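Local coordinates for protein putative c-1-tetrahydrofolate synthase, cytoplasmic (Leishmania major, PDB 4A26) that probably catalyses the NADP-dependent oxidation of methylenetetrahydrofolate and the hydrolysis of the resulting methenyl compound, as a homodimeric bifunctional enzyme of one-carbon metabolism, at residues 96-100 against 121-125; 113-117 against 126-130; 149-153 against 180-185; 208-212 against 227-231. One frame throughout, in Å; residues are numbered along the deposited sequence.

Contact 1 (96-100 against 121-125); sequences CHGII and HKDAD
Lys-122 sets CG opposite its own carbonyl carbon (chi1 -61°) and stays extended beyond it, which carries the chain past His-97 to the backbone of Cys-96. There NZ donates to Cys-96 O at 2.9 Å, while CB and CG run over His-97 O. The same ammonium also donates to Asn-91 O and Leu-90 O, at the end of helix 80-91, so backbone carbonyls from two elements hold it. Ile-99, its CG1 beside the backbone N (chi1 -65°), lays CD1 against Lys-122 CD at 3.8 Å, giving the aliphatic part of the lysine an apolar neighbour.

The backbones join through Ile-99 N, which donates to Lys-122 O at 2.8 Å; the N-H...O angle of 137° shows a bent bond. Lys-122 O also takes a weak bond from Ala-124 N, closing an inverse gamma turn centred on Asp-123, whose OD2 accepts from Asn-131 ND2. Ile-99 O is linked through a water to Asp-125 N. Ala-124 CB packs against Gly-98 CA and Ile-100 CG2, 4.0 Å from each.

The loop thus covers strand 98-101, an outer strand of a three-stranded parallel sheet in the catalytic domain; strand 39-45 bonds to its backbone, and helix 279-297 packs on His-97 and Ala-124.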
loop_
_atom_site.group_PDB
_atom_site.type_symbol
_atom_site.label_atom_id
_atom_site.label_comp_id
_atom_site.label_asym_id
_atom_site.label_seq_id
_atom_site.Cartn_x
_atom_site.Cartn_y
_atom_site.Cartn_z
ATOM N N CYS A 96 20.391 -20.193 1.612
ATOM C CA CYS A 96 19.801 -19.069 2.323
ATOM C C CYS A 96 18.542 -18.616 1.600
ATOM O O CYS A 96 18.585 -18.281 0.415
ATOM C CB CYS A 96 20.814 -17.924 2.395
ATOM S SG CYS A 96 20.097 -16.273 2.394
ATOM N N HIS A 97 17.425 -18.606 2.324
ATOM C CA HIS A 97 16.112 -18.297 1.750
ATOM C C HIS A 97 15.564 -16.964 2.236
ATOM O O HIS A 97 14.841 -16.293 1.505
ATOM C CB HIS A 97 15.130 -19.424 2.072
ATOM C CG HIS A 97 15.603 -20.770 1.626
ATOM N ND1 HIS A 97 16.515 -21.511 2.346
ATOM C CD2 HIS A 97 15.314 -21.498 0.524
ATOM C CE1 HIS A 97 16.761 -22.641 1.711
ATOM N NE2 HIS A 97 16.046 -22.658 0.600
ATOM N N GLY A 98 15.892 -16.594 3.471
ATOM C CA GLY A 98 15.547 -15.282 4.022
ATOM C C GLY A 98 16.802 -14.468 4.285
ATOM O O GLY A 98 17.841 -15.015 4.681
ATOM N N ILE A 99 16.705 -13.159 4.057
ATOM C CA ILE A 99 17.833 -12.245 4.235
ATOM C C ILE A 99 17.377 -10.984 4.953
ATOM O O ILE A 99 16.542 -10.244 4.437
ATOM C CB ILE A 99 18.462 -11.845 2.878
ATOM C CG1 ILE A 99 19.092 -13.062 2.196
ATOM C CG2 ILE A 99 19.516 -10.761 3.070
ATOM C CD1 ILE A 99 19.619 -12.786 0.794
ATOM N N ILE A 100 17.916 -10.751 6.147
ATOM C CA ILE A 100 17.686 -9.494 6.862
ATOM C C ILE A 100 19.007 -8.770 7.117
ATOM O O ILE A 100 20.028 -9.398 7.382
ATOM C CB ILE A 100 16.931 -9.693 8.201
ATOM C CG1 ILE A 100 17.633 -10.718 9.101
ATOM C CG2 ILE A 100 15.513 -10.136 7.935
ATOM C CD1 ILE A 100 17.250 -10.608 10.568
ATOM N N HIS A 121 12.406 -12.037 -3.553
ATOM C CA HIS A 121 11.962 -13.341 -3.052
ATOM C C HIS A 121 12.727 -13.838 -1.815
ATOM O O HIS A 121 12.410 -14.903 -1.287
ATOM C CB HIS A 121 11.986 -14.397 -4.178
ATOM C CG HIS A 121 13.361 -14.873 -4.555
ATOM N ND1 HIS A 121 14.096 -14.302 -5.572
ATOM C CD2 HIS A 121 14.121 -15.881 -4.062
ATOM C CE1 HIS A 121 15.253 -14.930 -5.681
ATOM N NE2 HIS A 121 15.293 -15.893 -4.778
ATOM N N LYS A 122 13.710 -13.071 -1.345
ATOM C CA LYS A 122 14.418 -13.389 -0.096
ATOM C C LYS A 122 14.272 -12.284 0.959
ATOM O O LYS A 122 14.941 -12.314 1.995
ATOM C CB LYS A 122 15.901 -13.650 -0.376
ATOM C CG LYS A 122 16.157 -14.818 -1.306
ATOM C CD LYS A 122 17.628 -15.187 -1.353
ATOM C CE LYS A 122 17.858 -16.456 -2.162
ATOM N NZ LYS A 122 19.264 -16.938 -2.079
ATOM N N ASP A 123 13.378 -11.333 0.703
ATOM C CA ASP A 123 13.192 -10.165 1.564
ATOM C C ASP A 123 12.326 -10.519 2.779
ATOM O O ASP A 123 11.153 -10.153 2.850
ATOM C CB ASP A 123 12.562 -9.035 0.738
ATOM C CG ASP A 123 12.280 -7.782 1.548
ATOM O OD1 ASP A 123 12.949 -7.544 2.572
ATOM O OD2 ASP A 123 11.380 -7.018 1.147
ATOM N N ALA A 124 12.925 -11.210 3.743
ATOM C CA ALA A 124 12.193 -11.760 4.890
ATOM C C ALA A 124 11.456 -10.721 5.749
ATOM O O ALA A 124 10.426 -11.037 6.352
ATOM C CB ALA A 124 13.136 -12.587 5.764
ATOM N N ASP A 125 11.984 -9.501 5.823
ATOM C CA ASP A 125 11.325 -8.423 6.577
ATOM C C ASP A 125 10.279 -7.663 5.744
ATOM O O ASP A 125 9.477 -6.905 6.298
ATOM C CB ASP A 125 12.359 -7.441 7.161
ATOM C CG ASP A 125 12.760 -7.785 8.596
ATOM O OD1 ASP A 125 11.880 -8.232 9.370
ATOM O OD2 ASP A 125 13.949 -7.582 8.951
HETATM O O HOH W 1 14.363 -8.189 4.529
#

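Contact 2 (113-117 against 126-130); sequences RAIEK and ALLPV
Ile-115 and Leu-128 pass each other in opposite directions, with Ile-115 CG2 lying 4.2 Å from Leu-128 CD2. Leu-128 CD2 also reaches the backbone of helix 111-116, where it approaches Ile-115 O and comes within 3.6 Å of Glu-116 CA. Leu-128 therefore rests on the backbone of Ile-115 and Glu-116 as well as on the Ile-115 side chain. Its CG stands opposite its own carbonyl carbon (chi1 -76°), the setting from which CD2 extends to this backbone even though the CB starts off at an angle to it.

Leu-127 approaches Ile-115 obliquely and uses CB, 3.9 Å from the same CG2 methyl, so one branch of the isoleucine serves two successive leucines. Glu-116 is bent at chi2 (76°), which swings its carboxylate across the Pro-129 ring: OE1 lies 3.7 Å from Pro-129 CD, and OE2 is 3.8 Å from Pro-129 CG. Helix 111-116, of the catalytic domain, thereby packs on the start of helix 129-136, of the NAD(P)-binding domain, with Leu-128 at its N-cap.

No hydrogen bond links the two segments, and the contact rests on van der Waals packing. The charge of Glu-116 is met across the dimer interface, where OE2 forms a salt bridge with Arg-140 of the second subunit, a partner likely to stabilise the ionised carboxylate. Leu-127 also packs on Tyr-137 of that subunit. The chemistry thus couples a largely apolar seam, edged by the Glu-116 carboxylate, to an ionic link between subunits.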
loop_
_atom_site.group_PDB
_atom_site.type_symbol
_atom_site.label_atom_id
_atom_site.label_comp_id
_atom_site.label_asym_id
_atom_site.label_seq_id
_atom_site.Cartn_x
_atom_site.Cartn_y
_atom_site.Cartn_z
ATOM N N ARG A 113 19.464 1.694 0.145
ATOM C CA ARG A 113 20.268 1.201 -0.974
ATOM C C ARG A 113 20.808 -0.208 -0.712
ATOM O O ARG A 113 20.854 -1.033 -1.624
ATOM C CB ARG A 113 21.408 2.188 -1.276
ATOM C CG ARG A 113 22.461 1.701 -2.272
ATOM C CD ARG A 113 23.103 2.864 -3.043
ATOM N NE ARG A 113 24.519 2.630 -3.342
ATOM C CZ ARG A 113 24.985 1.774 -4.253
ATOM N NH1 ARG A 113 24.159 1.027 -4.984
ATOM N NH2 ARG A 113 26.299 1.656 -4.431
ATOM N N ALA A 114 21.207 -0.479 0.530
ATOM C CA ALA A 114 21.658 -1.818 0.918
ATOM C C ALA A 114 20.509 -2.821 0.895
ATOM O O ALA A 114 20.710 -3.985 0.566
ATOM C CB ALA A 114 22.296 -1.787 2.293
ATOM N N ILE A 115 19.310 -2.362 1.249
ATOM C CA ILE A 115 18.108 -3.199 1.228
ATOM C C ILE A 115 17.594 -3.472 -0.193
ATOM O O ILE A 115 17.017 -4.529 -0.455
ATOM C CB ILE A 115 16.971 -2.556 2.060
ATOM C CG1 ILE A 115 17.324 -2.569 3.552
ATOM C CG2 ILE A 115 15.661 -3.288 1.841
ATOM C CD1 ILE A 115 16.546 -1.558 4.381
ATOM N N GLU A 116 17.798 -2.521 -1.104
ATOM C CA GLU A 116 17.328 -2.662 -2.487
ATOM C C GLU A 116 18.069 -3.801 -3.199
ATOM O O GLU A 116 17.504 -4.456 -4.079
ATOM C CB GLU A 116 17.485 -1.341 -3.261
ATOM C CG GLU A 116 16.296 -0.979 -4.166
ATOM C CD GLU A 116 15.076 -0.441 -3.401
ATOM O OE1 GLU A 116 14.989 -0.637 -2.164
ATOM O OE2 GLU A 116 14.194 0.177 -4.042
ATOM N N LYS A 117 19.322 -4.036 -2.797
ATOM C CA LYS A 117 20.133 -5.148 -3.314
ATOM C C LYS A 117 19.519 -6.517 -3.048
ATOM O O LYS A 117 19.750 -7.452 -3.814
ATOM C CB LYS A 117 21.547 -5.130 -2.713
ATOM C CG LYS A 117 22.570 -4.391 -3.545
ATOM C CD LYS A 117 23.148 -5.258 -4.664
ATOM C CE LYS A 117 24.031 -4.434 -5.603
ATOM N NZ LYS A 117 24.647 -5.242 -6.700
ATOM N N ALA A 126 10.281 -7.874 4.429
ATOM C CA ALA A 126 9.336 -7.211 3.528
ATOM C C ALA A 126 9.555 -5.699 3.494
ATOM O O ALA A 126 8.595 -4.924 3.546
ATOM C CB ALA A 126 7.905 -7.528 3.929
ATOM N N LEU A 127 10.822 -5.296 3.407
ATOM C CA LEU A 127 11.211 -3.881 3.421
ATOM C C LEU A 127 11.325 -3.263 2.018
ATOM O O LEU A 127 11.391 -2.042 1.882
ATOM C CB LEU A 127 12.540 -3.717 4.170
ATOM C CG LEU A 127 12.456 -3.931 5.683
ATOM C CD1 LEU A 127 13.821 -4.280 6.265
ATOM C CD2 LEU A 127 11.866 -2.707 6.372
ATOM N N LEU A 128 11.363 -4.107 0.989
ATOM C CA LEU A 128 11.436 -3.644 -0.396
ATOM C C LEU A 128 10.108 -3.015 -0.821
ATOM O O LEU A 128 9.046 -3.490 -0.416
ATOM C CB LEU A 128 11.770 -4.805 -1.339
ATOM C CG LEU A 128 13.218 -5.299 -1.364
ATOM C CD1 LEU A 128 13.322 -6.572 -2.174
ATOM C CD2 LEU A 128 14.136 -4.241 -1.936
ATOM N N PRO A 129 10.161 -1.935 -1.622
ATOM C CA PRO A 129 8.931 -1.327 -2.146
ATOM C C PRO A 129 8.031 -2.293 -2.918
ATOM O O PRO A 129 6.812 -2.262 -2.752
ATOM C CB PRO A 129 9.453 -0.229 -3.071
ATOM C CG PRO A 129 10.754 0.158 -2.481
ATOM C CD PRO A 129 11.340 -1.089 -1.883
ATOM N N VAL A 130 8.629 -3.148 -3.743
ATOM C CA VAL A 130 7.864 -4.125 -4.518
ATOM C C VAL A 130 7.039 -5.056 -3.614
ATOM O O VAL A 130 5.888 -5.359 -3.926
ATOM C CB VAL A 130 8.771 -4.933 -5.488
ATOM C CG1 VAL A 130 9.804 -5.753 -4.722
ATOM C CG2 VAL A 130 7.931 -5.817 -6.397
#

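Contact 3 (149-153 against 180-185); sequences AKGVI and PVAALL
Ile-153 CD1 reaches between three side chains of helix 178-187. It lies 3.4 Å from Val-181 CG2 and 3.7 Å from Leu-184 CB, and Leu-185 CD2 completes the group. A bend at chi2 (60°) turns this methyl out of an extended path, with CG1 opposite the carbonyl carbon. Val-152 crosses Val-181 at about a right angle and brings CG1 to 3.9 Å from the same CG2 methyl, which thus serves two residues of helix 147-159.

One turn earlier, Ala-149 makes the close approach of the backbones: its CA is 4.8 Å from that of Val-181. The small CB touches both Leu-184 CD1, at 3.7 Å, and Pro-180 CB. Leu-184 also lays CD1 against the carbonyl carbon of Ala-149, so this side chain spans the turn from Ala-149 to Ile-153.

The short helical segments are 9.0 Å apart at closest approach and cross at -39°, with their chain directions broadly aligned. The CA separation grows to 7.3 Å between Ile-153 and Leu-185, evidence of divergence from the alanine end toward the isoleucine end.

Both helices belong to the NAD(P)-binding domain, of Rossmann type. Behind helix 178-187, Ala-182 and Leu-185 pack on strand 191-195, an outer strand of the parallel sheet, and Ala-183 and Leu-184 meet helix 129-136. Lys-150 leads from helix 147-159 to helix 279-297.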
loop_
_atom_site.group_PDB
_atom_site.type_symbol
_atom_site.label_atom_id
_atom_site.label_comp_id
_atom_site.label_asym_id
_atom_site.label_seq_id
_atom_site.Cartn_x
_atom_site.Cartn_y
_atom_site.Cartn_z
ATOM N N ALA A 149 3.453 -6.654 11.744
ATOM C CA ALA A 149 2.140 -6.434 11.139
ATOM C C ALA A 149 1.370 -7.745 11.017
ATOM O O ALA A 149 0.234 -7.844 11.481
ATOM C CB ALA A 149 2.293 -5.776 9.774
ATOM N N LYS A 150 2.001 -8.750 10.413
ATOM C CA LYS A 150 1.354 -10.045 10.189
ATOM C C LYS A 150 0.986 -10.724 11.514
ATOM O O LYS A 150 -0.086 -11.319 11.635
ATOM C CB LYS A 150 2.252 -10.963 9.352
ATOM C CG LYS A 150 1.545 -12.204 8.803
ATOM C CD LYS A 150 2.529 -13.318 8.462
ATOM C CE LYS A 150 1.907 -14.387 7.572
ATOM N NZ LYS A 150 2.932 -15.382 7.120
ATOM N N GLY A 151 1.875 -10.620 12.498
ATOM C CA GLY A 151 1.664 -11.218 13.819
ATOM C C GLY A 151 0.541 -10.585 14.619
ATOM O O GLY A 151 -0.001 -11.209 15.529
ATOM N N VAL A 152 0.198 -9.342 14.297
ATOM C CA VAL A 152 -0.976 -8.702 14.889
ATOM C C VAL A 152 -2.259 -9.340 14.353
ATOM O O VAL A 152 -3.177 -9.629 15.114
ATOM C CB VAL A 152 -0.999 -7.184 14.610
ATOM C CG1 VAL A 152 -2.353 -6.590 14.982
ATOM C CG2 VAL A 152 0.133 -6.491 15.370
ATOM N N ILE A 153 -2.319 -9.560 13.041
ATOM C CA ILE A 153 -3.482 -10.209 12.429
ATOM C C ILE A 153 -3.632 -11.653 12.924
ATOM O O ILE A 153 -4.748 -12.099 13.196
ATOM C CB ILE A 153 -3.426 -10.162 10.877
ATOM C CG1 ILE A 153 -3.961 -8.828 10.360
ATOM C CG2 ILE A 153 -4.276 -11.244 10.265
ATOM C CD1 ILE A 153 -3.220 -7.627 10.844
ATOM N N PRO A 180 1.264 -1.069 7.130
ATOM C CA PRO A 180 1.011 -2.432 6.681
ATOM C C PRO A 180 -0.187 -3.099 7.361
ATOM O O PRO A 180 -1.006 -3.708 6.670
ATOM C CB PRO A 180 2.309 -3.177 7.015
ATOM C CG PRO A 180 3.140 -2.250 7.816
ATOM C CD PRO A 180 2.652 -0.876 7.584
ATOM N N VAL A 181 -0.298 -2.981 8.686
ATOM C CA VAL A 181 -1.387 -3.637 9.417
ATOM C C VAL A 181 -2.759 -3.085 9.033
ATOM O O VAL A 181 -3.744 -3.817 9.056
ATOM C CB VAL A 181 -1.227 -3.556 10.961
ATOM C CG1 VAL A 181 -1.487 -2.153 11.472
ATOM C CG2 VAL A 181 -2.181 -4.528 11.633
ATOM N N ALA A 182 -2.820 -1.802 8.681
ATOM C CA ALA A 182 -4.066 -1.201 8.219
ATOM C C ALA A 182 -4.549 -1.865 6.933
ATOM O O ALA A 182 -5.748 -2.075 6.757
ATOM C CB ALA A 182 -3.900 0.291 8.013
ATOM N N ALA A 183 -3.618 -2.209 6.047
ATOM C CA ALA A 183 -3.966 -2.848 4.777
ATOM C C ALA A 183 -4.293 -4.326 4.960
ATOM O O ALA A 183 -5.110 -4.871 4.229
ATOM C CB ALA A 183 -2.845 -2.685 3.776
ATOM N N LEU A 184 -3.644 -4.978 5.924
ATOM C CA LEU A 184 -3.914 -6.386 6.204
ATOM C C LEU A 184 -5.331 -6.552 6.755
ATOM O O LEU A 184 -6.036 -7.489 6.383
ATOM C CB LEU A 184 -2.880 -6.963 7.177
ATOM C CG LEU A 184 -1.437 -7.070 6.654
ATOM C CD1 LEU A 184 -0.456 -7.363 7.794
ATOM C CD2 LEU A 184 -1.315 -8.128 5.563
ATOM N N LEU A 185 -5.748 -5.630 7.618
ATOM C CA LEU A 185 -7.113 -5.621 8.142
ATOM C C LEU A 185 -8.168 -5.345 7.063
ATOM O O LEU A 185 -9.248 -5.935 7.093
ATOM C CB LEU A 185 -7.250 -4.596 9.276
ATOM C CG LEU A 185 -6.571 -4.941 10.604
ATOM C CD1 LEU A 185 -6.790 -3.825 11.608
ATOM C CD2 LEU A 185 -7.081 -6.268 11.161
#

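Contact 4 (208-212 against 227-231); sequences LRTAD and EWIKE
Leu-208 packs on Trp-228 where, in the Rossmann-type NAD(P)-binding domain, residues 208-212 at and after helix 201-209 meet the loop that joins parallel strands 213-216 and 234-237. Leu-208 CD1 lies 4.0 Å from Trp-228 CB, and its CB approaches Trp-228 O at 3.5 Å. This is the more buried half of the contact: Leu-208 and Ala-211 are both buried, and both touch Val-169 of strand 167-171. The indole continues away from segment 208-212, and Trp-228 packs on Met-204 and Ile-205, earlier in the helix.

A backbone bridge adjoins it. One water donates to Leu-208 O and to Ala-211 O, at 2.7 Å from the latter, and accepts from Lys-230 N. It links three backbone groups without any direct backbone hydrogen bond between the segments. Leu-208 O is additionally used by Ala-211 N within its own segment, so that carbonyl accepts two bonds at the turn of 208-211.

The other half is more open: Arg-209 is exposed, and Lys-230 and Asp-212 are partly so. With CG opposite its backbone N (chi1 -178°) and the rest of the chain extended, Lys-230 runs along the turn. Its CB passes 3.5 Å from Arg-209 O and 3.6 Å from Ala-211 O, so CB lies beside two carbonyl oxygens and the ammonium group ends beyond them. Asp-212 lies alongside, its side chain pointing the same way, and forms a salt bridge there; its OD2 also accepts a weak bond from Arg-167 N. Lys-230 NZ donates to Asp-212 OD1 at 2.8 Å, on the syn side but 35° out of the carboxylate plane.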
loop_
_atom_site.group_PDB
_atom_site.type_symbol
_atom_site.label_atom_id
_atom_site.label_comp_id
_atom_site.label_asym_id
_atom_site.label_seq_id
_atom_site.Cartn_x
_atom_site.Cartn_y
_atom_site.Cartn_z
ATOM N N LEU A 208 -12.695 5.782 17.472
ATOM C CA LEU A 208 -12.544 4.700 18.460
ATOM C C LEU A 208 -13.870 4.280 19.101
ATOM O O LEU A 208 -14.028 3.126 19.499
ATOM C CB LEU A 208 -11.557 5.102 19.567
ATOM C CG LEU A 208 -10.065 4.951 19.275
ATOM C CD1 LEU A 208 -9.272 5.508 20.431
ATOM C CD2 LEU A 208 -9.692 3.497 19.030
ATOM N N ARG A 209 -14.813 5.218 19.201
ATOM C CA ARG A 209 -16.114 4.966 19.829
ATOM C C ARG A 209 -16.846 3.776 19.203
ATOM O O ARG A 209 -17.579 3.067 19.894
ATOM C CB ARG A 209 -16.996 6.217 19.745
ATOM C CG ARG A 209 -18.300 6.126 20.537
ATOM C CD ARG A 209 -19.117 7.420 20.472
ATOM N NE ARG A 209 -19.366 7.868 19.098
ATOM C CZ ARG A 209 -20.245 7.315 18.258
ATOM N NH1 ARG A 209 -20.988 6.267 18.624
ATOM N NH2 ARG A 209 -20.383 7.811 17.032
ATOM N N THR A 210 -16.649 3.564 17.902
ATOM C CA THR A 210 -17.318 2.478 17.184
ATOM C C THR A 210 -16.361 1.375 16.708
ATOM O O THR A 210 -16.773 0.484 15.969
ATOM C CB THR A 210 -18.088 3.027 15.971
ATOM O OG1 THR A 210 -17.161 3.513 14.995
ATOM C CG2 THR A 210 -19.020 4.156 16.395
ATOM N N ALA A 211 -15.106 1.420 17.155
ATOM C CA ALA A 211 -14.078 0.486 16.687
ATOM C C ALA A 211 -14.195 -0.869 17.369
ATOM O O ALA A 211 -13.957 -0.990 18.573
ATOM C CB ALA A 211 -12.689 1.058 16.921
ATOM N N ASP A 212 -14.548 -1.885 16.585
ATOM C CA ASP A 212 -14.590 -3.262 17.062
ATOM C C ASP A 212 -13.180 -3.797 17.298
ATOM O O ASP A 212 -12.963 -4.669 18.142
ATOM C CB ASP A 212 -15.330 -4.138 16.055
ATOM C CG ASP A 212 -16.800 -3.782 15.955
ATOM O OD1 ASP A 212 -17.513 -3.944 16.967
ATOM O OD2 ASP A 212 -17.242 -3.335 14.875
ATOM N N GLU A 227 -11.961 4.272 28.423
ATOM C CA GLU A 227 -13.310 4.732 28.088
ATOM C C GLU A 227 -13.512 5.012 26.596
ATOM O O GLU A 227 -14.652 5.071 26.133
ATOM C CB GLU A 227 -13.676 5.985 28.888
ATOM C CG GLU A 227 -12.762 7.183 28.646
ATOM C CD GLU A 227 -13.501 8.505 28.699
ATOM O OE1 GLU A 227 -14.447 8.696 27.906
ATOM O OE2 GLU A 227 -13.133 9.357 29.528
ATOM N N TRP A 228 -12.422 5.200 25.853
ATOM C CA TRP A 228 -12.511 5.434 24.410
ATOM C C TRP A 228 -12.753 4.131 23.657
ATOM O O TRP A 228 -13.183 4.145 22.505
ATOM C CB TRP A 228 -11.235 6.088 23.871
ATOM C CG TRP A 228 -10.847 7.375 24.551
ATOM C CD1 TRP A 228 -11.649 8.192 25.292
ATOM C CD2 TRP A 228 -9.558 7.998 24.521
ATOM N NE1 TRP A 228 -10.934 9.273 25.743
ATOM C CE2 TRP A 228 -9.649 9.181 25.283
ATOM C CE3 TRP A 228 -8.335 7.667 23.927
ATOM C CZ2 TRP A 228 -8.564 10.038 25.468
ATOM C CZ3 TRP A 228 -7.257 8.514 24.113
ATOM C CH2 TRP A 228 -7.378 9.690 24.878
ATOM N N ILE A 229 -12.464 3.010 24.309
ATOM C CA ILE A 229 -12.592 1.697 23.689
ATOM C C ILE A 229 -14.052 1.267 23.733
ATOM O O ILE A 229 -14.692 1.359 24.777
ATOM C CB ILE A 229 -11.723 0.633 24.420
ATOM C CG1 ILE A 229 -10.280 1.129 24.603
ATOM C CG2 ILE A 229 -11.749 -0.691 23.670
ATOM C CD1 ILE A 229 -9.693 1.831 23.397
ATOM N N LYS A 230 -14.572 0.810 22.598
ATOM C CA LYS A 230 -15.946 0.334 22.516
ATOM C C LYS A 230 -16.111 -0.918 23.365
ATOM O O LYS A 230 -15.262 -1.812 23.349
ATOM C CB LYS A 230 -16.311 0.026 21.065
ATOM C CG LYS A 230 -17.747 -0.437 20.825
ATOM C CD LYS A 230 -17.890 -1.011 19.415
ATOM C CE LYS A 230 -19.315 -1.452 19.112
ATOM N NZ LYS A 230 -19.416 -2.063 17.757
ATOM N N GLU A 231 -17.219 -0.979 24.094
ATOM C CA GLU A 231 -17.509 -2.105 24.977
ATOM C C GLU A 231 -17.582 -3.405 24.167
ATOM O O GLU A 231 -18.461 -3.563 23.323
ATOM C CB GLU A 231 -18.821 -1.846 25.722
ATOM C CG GLU A 231 -18.962 -2.568 27.040
ATOM C CD GLU A 231 -20.145 -2.062 27.844
ATOM O OE1 GLU A 231 -20.310 -0.826 27.944
ATOM O OE2 GLU A 231 -20.917 -2.895 28.370
HETATM O O HOH W 2 -12.848 0.673 20.353
#

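Overall arrangement
Contacts 1 and 2 adjoin, with centres 11 Å apart, and their segments alternate along the chain. They meet directly where Asp-123 OD2 lies 2.9 Å from Leu-128 N, a probable hydrogen bond. Contact 2 alone of the four reaches the second subunit. Contact 3 follows in the NAD(P)-binding domain, its centre 19 Å from those of contacts 1 and 2; its nearest atoms are about 8 Å from contact 1 and about 7 Å from contact 2. Contact 4 belongs to the same domain but lies another 19 Å from contact 3, centre to centre, and 38 Å from contact 1. The series thus runs from the catalytic domain to a part of the nucleotide-binding domain on the other side of the chain's centre.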